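PDB 1YA5: telethonin from Homo sapiens, which regulates muscle assembly and mediates the antiparallel assembly of titin molecules at the sarcomeric Z-disk. Local coordinates for residues M68-I73 and L78-L83. The protein carries 4 engineered substitutions. Residues are numbered along the deposited sequence; the frame is centred on the assembly and turned at random.
Sequences MMRMGI and LQEYQL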
# COMPACT_ATOMS: atom_id res chain seq x y z
N MET C 68 -6.95 -10.82 7.53
CA MET C 68 -5.78 -10.87 6.70
C MET C 68 -5.43 -9.43 6.31
O MET C 68 -6.26 -8.69 5.75
CB MET C 68 -6.11 -11.66 5.45
CG MET C 68 -5.15 -12.79 5.20
SD MET C 68 -5.99 -14.25 4.57
CE MET C 68 -7.08 -14.58 5.91
N MET C 69 -4.20 -9.03 6.62
CA MET C 69 -3.71 -7.75 6.15
C MET C 69 -2.72 -7.92 5.01
O MET C 69 -2.04 -8.96 4.86
CB MET C 69 -3.08 -6.96 7.28
CG MET C 69 -4.06 -6.11 7.99
SD MET C 69 -3.31 -5.05 9.18
CE MET C 69 -3.63 -3.47 8.37
N ARG C 70 -2.64 -6.86 4.23
CA ARG C 70 -1.80 -6.85 3.06
C ARG C 70 -1.25 -5.43 2.99
O ARG C 70 -2.00 -4.45 3.13
CB ARG C 70 -2.66 -7.20 1.86
CG ARG C 70 -1.93 -7.35 0.60
CD ARG C 70 -1.74 -8.82 0.26
NE ARG C 70 -2.99 -9.45 -0.13
CZ ARG C 70 -3.38 -9.64 -1.38
NH1 ARG C 70 -2.62 -9.24 -2.39
NH2 ARG C 70 -4.55 -10.24 -1.61
N MET C 71 0.06 -5.32 2.85
CA MET C 71 0.72 -4.01 2.74
C MET C 71 2.06 -4.06 2.03
O MET C 71 2.70 -5.13 1.89
CB MET C 71 0.89 -3.34 4.10
CG MET C 71 1.89 -4.00 5.00
SD MET C 71 1.68 -3.65 6.75
CE MET C 71 0.04 -4.32 7.11
N GLY C 72 2.47 -2.89 1.58
CA GLY C 72 3.74 -2.75 0.88
C GLY C 72 3.85 -1.47 0.08
O GLY C 72 3.07 -0.53 0.27
N ILE C 73 4.84 -1.45 -0.80
CA ILE C 73 5.15 -0.27 -1.60
C ILE C 73 4.62 -0.50 -2.99
O ILE C 73 4.95 -1.50 -3.64
CB ILE C 73 6.68 0.01 -1.61
CG1 ILE C 73 7.18 0.29 -0.18
CG2 ILE C 73 6.99 1.23 -2.45
CD1 ILE C 73 6.70 1.66 0.41
N LEU C 78 4.24 -6.87 -2.03
CA LEU C 78 3.27 -6.87 -0.95
C LEU C 78 3.67 -7.85 0.12
O LEU C 78 4.32 -8.85 -0.16
CB LEU C 78 1.88 -7.20 -1.45
CG LEU C 78 1.25 -6.11 -2.31
CD1 LEU C 78 -0.22 -6.14 -2.02
CD2 LEU C 78 1.86 -4.74 -2.00
N GLN C 79 3.29 -7.56 1.36
CA GLN C 79 3.45 -8.57 2.39
C GLN C 79 2.12 -8.81 3.05
O GLN C 79 1.35 -7.86 3.27
CB GLN C 79 4.53 -8.22 3.41
CG GLN C 79 4.50 -9.12 4.64
CD GLN C 79 5.87 -9.38 5.23
OE1 GLN C 79 6.88 -9.01 4.65
NE2 GLN C 79 5.91 -10.02 6.39
N GLU C 80 1.87 -10.09 3.36
CA GLU C 80 0.61 -10.52 3.92
C GLU C 80 0.75 -11.03 5.36
O GLU C 80 1.63 -11.83 5.67
CB GLU C 80 -0.01 -11.57 3.03
CG GLU C 80 -1.41 -12.00 3.43
CD GLU C 80 -2.08 -12.87 2.36
OE1 GLU C 80 -2.91 -12.30 1.61
OE2 GLU C 80 -1.78 -14.09 2.28
N TYR C 81 -0.15 -10.58 6.23
CA TYR C 81 -0.12 -10.97 7.63
C TYR C 81 -1.43 -11.62 8.05
O TYR C 81 -2.49 -11.24 7.58
CB TYR C 81 0.13 -9.74 8.49
CG TYR C 81 1.42 -9.01 8.19
CD1 TYR C 81 1.50 -8.09 7.15
CD2 TYR C 81 2.55 -9.22 8.97
CE1 TYR C 81 2.68 -7.41 6.90
CE2 TYR C 81 3.71 -8.55 8.72
CZ TYR C 81 3.79 -7.65 7.69
OH TYR C 81 4.98 -7.00 7.44
N GLN C 82 -1.36 -12.60 8.93
CA GLN C 82 -2.55 -13.19 9.50
C GLN C 82 -2.84 -12.66 10.90
O GLN C 82 -2.05 -12.89 11.78
CB GLN C 82 -2.38 -14.69 9.58
CG GLN C 82 -3.56 -15.38 10.27
CD GLN C 82 -4.81 -15.28 9.44
OE1 GLN C 82 -4.79 -15.58 8.24
NE2 GLN C 82 -5.91 -14.84 10.06
N LEU C 83 -3.95 -11.96 11.09
CA LEU C 83 -4.23 -11.30 12.37
C LEU C 83 -5.00 -12.19 13.33
O LEU C 83 -5.76 -13.05 12.89
CB LEU C 83 -5.04 -10.04 12.16
CG LEU C 83 -4.53 -9.00 11.18
CD1 LEU C 83 -5.06 -7.60 11.56
CD2 LEU C 83 -3.03 -9.06 11.24
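Met71 and Tyr81 meet, both buried, on one face of two antiparallel strands, their side chains crossing at about a right angle. With CG wedged between the backbone N and the carbonyl carbon (chi1 70°), Met71 brings SD obliquely to the ring, 3.9 Å from Tyr81 CE1, a Met-aromatic contact. The pliable thioether suits this slanting fit. Beside them, Met69 SD lies 3.9 Å from CD1 of Leu83, just past the end of strand 78-82, while Met69 also packs on Val61 of strand 49-62. Met71, Tyr81 and Leu83 pack against a chain of another protein, to whose backbone the Tyr81 hydroxyl makes a weak hydrogen bond.

The opposite face is more polar. Arg70 turns CG away from its own amide nitrogen (chi1 -175°) and bends at chi2 and chi3, which brings NE into a salt bridge with Glu80 OE1 at 3.3 Å, guanidinium and carboxylate planes nearly perpendicular. Its aliphatic stem lies across Leu78, with CG 3.4 Å from Leu78 CD1, so one long residue serves both charge and apolar cover.

Paired backbone hydrogen bonds join Met69 with Tyr81 and Met71 with Gln79; Tyr81 N reaches Met69 O at 2.8 Å. The strands, joined by a loop of four residues, form an antiparallel beta hairpin: strand 68-73 pairs with strand 49-62, and strand 78-82 joins telethonin's sheet through 68-73.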